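Local atomic coordinates of neuraminidase (Influenza A virus, PDB entry 4GDI), a protein that is a neuraminidase-like protein of glycosyl hydrolase family 34 that may remove terminal sialic acid from glycoconjugates, though its putative active site has diverged. Residues 95-100 and 113-118; 308-313 and 364-369. All coordinates share one frame; numbering follows the deposited sequence.

Interaction 1 (95-100 and 113-118); sequences MILPGR and VLVANG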
# COMPACT_ATOMS: atom_id res chain seq x y z
N MET A 95 5.41 10.07 -8.06
CA MET A 95 5.90 11.15 -8.90
C MET A 95 4.90 12.31 -8.82
O MET A 95 3.71 12.11 -9.00
CB MET A 95 6.06 10.69 -10.35
CG MET A 95 6.58 11.79 -11.28
SD MET A 95 6.30 11.41 -13.02
CE MET A 95 7.66 10.32 -13.40
N ILE A 96 5.39 13.51 -8.52
CA ILE A 96 4.51 14.67 -8.29
C ILE A 96 4.42 15.62 -9.49
O ILE A 96 3.32 15.93 -9.94
CB ILE A 96 4.97 15.48 -7.07
CG1 ILE A 96 4.89 14.62 -5.80
CG2 ILE A 96 4.10 16.73 -6.90
CD1 ILE A 96 5.49 15.27 -4.59
N LEU A 97 5.57 16.09 -9.97
CA LEU A 97 5.66 17.03 -11.09
C LEU A 97 7.04 16.90 -11.73
O LEU A 97 7.97 16.44 -11.07
CB LEU A 97 5.48 18.48 -10.61
CG LEU A 97 4.08 19.04 -10.32
CD1 LEU A 97 4.22 20.37 -9.66
CD2 LEU A 97 3.23 19.18 -11.58
N PRO A 98 7.19 17.32 -12.99
CA PRO A 98 8.53 17.49 -13.54
C PRO A 98 9.21 18.69 -12.88
O PRO A 98 8.53 19.67 -12.58
CB PRO A 98 8.28 17.79 -15.03
CG PRO A 98 6.89 18.29 -15.09
CD PRO A 98 6.13 17.64 -13.98
N GLY A 99 10.51 18.60 -12.64
CA GLY A 99 11.24 19.69 -12.01
C GLY A 99 12.71 19.41 -11.79
O GLY A 99 13.09 18.26 -11.55
N ARG A 100 13.52 20.47 -11.87
CA ARG A 100 14.97 20.38 -11.64
C ARG A 100 15.32 20.86 -10.22
O ARG A 100 16.31 20.44 -9.63
CB ARG A 100 15.73 21.26 -12.64
CG ARG A 100 15.34 21.03 -14.10
CD ARG A 100 16.07 22.00 -15.02
NE ARG A 100 17.44 21.59 -15.26
CZ ARG A 100 17.84 20.84 -16.29
NH1 ARG A 100 16.96 20.42 -17.19
NH2 ARG A 100 19.12 20.53 -16.42
N VAL A 113 3.24 22.97 -3.84
CA VAL A 113 4.46 22.44 -4.42
C VAL A 113 4.91 23.38 -5.52
O VAL A 113 4.11 23.78 -6.35
CB VAL A 113 4.23 21.04 -5.05
CG1 VAL A 113 5.49 20.56 -5.76
CG2 VAL A 113 3.77 20.03 -3.99
N LEU A 114 6.19 23.75 -5.51
CA LEU A 114 6.78 24.54 -6.58
C LEU A 114 7.90 23.76 -7.25
O LEU A 114 8.71 23.10 -6.58
CB LEU A 114 7.34 25.86 -6.03
CG LEU A 114 6.39 26.85 -5.33
CD1 LEU A 114 6.32 26.58 -3.82
CD2 LEU A 114 6.87 28.26 -5.59
N VAL A 115 7.95 23.85 -8.57
CA VAL A 115 9.06 23.25 -9.33
C VAL A 115 9.57 24.22 -10.38
O VAL A 115 8.81 25.04 -10.91
CB VAL A 115 8.65 21.95 -10.06
CG1 VAL A 115 8.43 20.80 -9.07
CG2 VAL A 115 7.42 22.19 -10.90
N ALA A 116 10.85 24.09 -10.71
CA ALA A 116 11.43 24.89 -11.77
C ALA A 116 11.82 23.99 -12.93
O ALA A 116 12.33 22.89 -12.71
CB ALA A 116 12.64 25.65 -11.25
N ASN A 117 11.51 24.43 -14.15
CA ASN A 117 11.87 23.68 -15.36
C ASN A 117 12.41 24.62 -16.44
O ASN A 117 12.19 25.83 -16.39
CB ASN A 117 10.66 22.94 -15.93
CG ASN A 117 10.27 21.72 -15.10
OD1 ASN A 117 10.85 20.64 -15.23
ND2 ASN A 117 9.28 21.90 -14.25
N GLY A 118 13.10 24.04 -17.42
CA GLY A 118 13.63 24.81 -18.54
C GLY A 118 15.01 25.34 -18.23
O GLY A 118 15.47 25.29 -17.09
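Leu-97 and Val-115 meet at an oblique angle, with Leu-97 CD1 lying 3.9 Å from Val-115 CG2. The same leucine methyl reaches Val-113 CG1 at 4.1 Å, the two side chains running past each other in opposite senses, while Ile-96 CG2 meets that same Val-113 methyl. Val-115 presses closest not on a methyl but on a carbonyl: its CG2 stands 3.2 Å from Pro-98 O. That oxygen also takes the amide of Asn-117, whose ND2 lies 2.9 Å from Pro-98 O with a nearly straight N-H...O angle of 175°. The acceptor lies in the plane of the Asn-117 amide, yet the donor sits well above the Pro-98 carbonyl plane rather than on a lone pair. With CG anti to its own carbonyl carbon (chi1 -73°), Asn-117 brings this amide back toward the 95-100 backbone. Two residues after Pro-98, Arg-100 N bonds Ala-116 O at 2.8 Å, almost in line with the carbonyl. Gly-99 CA packs against Val-115 CB and makes a CA-H...O contact with Ala-116 O. In the propeller, strand 94-98 edges one sheet and strand 111-117 belongs to the next, so the contact joins one blade sheet to the next. Leu-79 of strand 78-83 and Met-126 of strand 124-129 pack around it, and His-25 and Trp-371 of a second subunit touch Met-95 and Asn-117.

Interaction 2 (308-313 and 364-369); sequences LSYELF and SPVQNI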
# COMPACT_ATOMS: atom_id res chain seq x y z
N LEU A 308 27.60 23.99 24.64
CA LEU A 308 27.39 22.61 24.23
C LEU A 308 27.98 22.36 22.85
O LEU A 308 27.89 23.20 21.95
CB LEU A 308 25.90 22.29 24.21
CG LEU A 308 25.19 22.25 25.56
CD1 LEU A 308 23.69 22.18 25.36
CD2 LEU A 308 25.67 21.06 26.37
N SER A 309 28.60 21.20 22.69
CA SER A 309 29.14 20.82 21.40
C SER A 309 28.94 19.32 21.18
O SER A 309 29.21 18.51 22.07
CB SER A 309 30.61 21.19 21.32
OG SER A 309 31.14 20.80 20.07
N TYR A 310 28.45 18.96 20.01
CA TYR A 310 28.11 17.58 19.72
C TYR A 310 28.65 17.15 18.37
O TYR A 310 28.26 17.69 17.34
CB TYR A 310 26.60 17.40 19.68
CG TYR A 310 25.88 17.50 20.99
CD1 TYR A 310 26.01 16.50 21.95
CD2 TYR A 310 25.03 18.57 21.26
CE1 TYR A 310 25.32 16.59 23.15
CE2 TYR A 310 24.35 18.66 22.45
CZ TYR A 310 24.49 17.67 23.40
OH TYR A 310 23.81 17.76 24.58
N GLU A 311 29.52 16.16 18.38
CA GLU A 311 30.07 15.64 17.16
C GLU A 311 29.17 14.48 16.78
O GLU A 311 29.38 13.35 17.21
CB GLU A 311 31.51 15.18 17.39
CG GLU A 311 32.23 14.73 16.14
CD GLU A 311 33.72 14.56 16.38
OE1 GLU A 311 34.32 15.40 17.10
OE2 GLU A 311 34.31 13.58 15.87
N LEU A 312 28.13 14.77 16.00
CA LEU A 312 27.13 13.77 15.65
C LEU A 312 27.72 12.68 14.75
O LEU A 312 27.40 11.50 14.89
CB LEU A 312 25.94 14.42 14.96
CG LEU A 312 25.13 15.39 15.83
CD1 LEU A 312 23.94 15.95 15.01
CD2 LEU A 312 24.65 14.70 17.11
N PHE A 313 28.58 13.10 13.83
CA PHE A 313 29.35 12.16 13.01
C PHE A 313 30.81 12.63 13.02
O PHE A 313 31.07 13.83 13.09
CB PHE A 313 28.83 12.15 11.57
CG PHE A 313 27.44 11.59 11.43
CD1 PHE A 313 27.22 10.23 11.35
CD2 PHE A 313 26.34 12.44 11.36
CE1 PHE A 313 25.93 9.72 11.21
CE2 PHE A 313 25.05 11.94 11.22
CZ PHE A 313 24.85 10.58 11.15
N SER A 364 16.63 18.16 26.55
CA SER A 364 17.51 17.60 27.56
C SER A 364 18.86 17.31 26.96
O SER A 364 18.96 16.95 25.80
CB SER A 364 16.93 16.30 28.13
OG SER A 364 15.65 16.52 28.68
N PRO A 365 19.92 17.47 27.75
CA PRO A 365 21.24 17.10 27.23
C PRO A 365 21.39 15.58 27.14
O PRO A 365 20.73 14.86 27.87
CB PRO A 365 22.20 17.69 28.26
CG PRO A 365 21.41 17.75 29.52
CD PRO A 365 20.00 18.04 29.11
N VAL A 366 22.23 15.12 26.22
CA VAL A 366 22.55 13.70 26.11
C VAL A 366 24.05 13.63 25.96
O VAL A 366 24.70 14.67 25.86
CB VAL A 366 21.89 13.06 24.87
CG1 VAL A 366 20.39 12.90 25.07
CG2 VAL A 366 22.19 13.88 23.62
N GLN A 367 24.60 12.43 25.95
CA GLN A 367 26.04 12.29 25.80
C GLN A 367 26.44 12.54 24.35
O GLN A 367 25.61 12.55 23.46
CB GLN A 367 26.51 10.93 26.29
CG GLN A 367 26.56 10.83 27.81
CD GLN A 367 27.50 11.86 28.41
OE1 GLN A 367 28.69 11.87 28.12
NE2 GLN A 367 26.95 12.75 29.24
N ASN A 368 27.73 12.78 24.15
CA ASN A 368 28.26 13.09 22.83
C ASN A 368 28.42 11.82 22.00
O ASN A 368 29.54 11.45 21.62
CB ASN A 368 29.59 13.84 22.99
CG ASN A 368 30.06 14.48 21.71
OD1 ASN A 368 29.29 14.64 20.76
ND2 ASN A 368 31.33 14.86 21.67
N ILE A 369 27.30 11.18 21.71
CA ILE A 369 27.31 9.94 20.92
C ILE A 369 27.78 10.19 19.50
O ILE A 369 27.42 11.19 18.88
CB ILE A 369 25.94 9.29 20.87
CG1 ILE A 369 25.60 8.68 22.22
CG2 ILE A 369 25.92 8.17 19.82
CD1 ILE A 369 24.40 7.78 22.18
O HOH W 1 30.88 12.38 19.13
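Tyr-310 packs against the 364-369 segment, a loop near the C-terminus that crosses 309-311, an edge strand of a three-stranded sheet in the beta-propeller; Asn-368 forms the centre of an inverse gamma turn in it. The apolar part is small: Tyr-310 CE1 packs on Val-366 CG2 at 4.2 Å. Val-366 and Ile-369 also pack on Phe-124 of a third subunit. The ring meets the loop mainly by its edge, where Val-366 O sits in the ring plane, 3.4 Å from Tyr-310 CE1. CG of the tyrosine is anti to its carbonyl carbon (chi1 -71°), which sends the ring out across the strand direction toward Pro-365 and Val-366. Tyr-310 and Asn-368 extend past each other in opposite directions, ring and amide planes 67° apart.

Two direct hydrogen bonds join the segments. Val-366 N gives a weak one to Tyr-310 OH at 3.5 Å; the stronger partner of this hydroxyl is Lys-19 O. Asn-368 OD1 accepts from Glu-311 N at 2.8 Å, the donor lying in the carbonyl plane on a lone pair, as the amide reaches from the loop to the strand. The carboxylate of Glu-311 turns to a salt bridge with Lys-283. Water completes the contact: one molecule donates to both backbone carbonyls, 2.6 Å from Glu-311 O and 3.0 Å from Asn-368 O.

The two contacts lie on opposite sides of the chain's centre, about 37 Å apart between centres, and share no strand. Interaction 1 is largely buried and joins an edge strand of one sheet to an inner strand of the next; interaction 2 is only partly buried and lays an irregular loop on an outer strand. Both use an asparagine amide against backbone, but in reverse senses: the side chain of 113-118 donates, that of 364-369 accepts. Methyl packing fills much of interaction 1, whereas an aromatic edge and a bridging water feature in interaction 2. Each also lies near a subunit interface of the tetramer, facing different neighbouring copies.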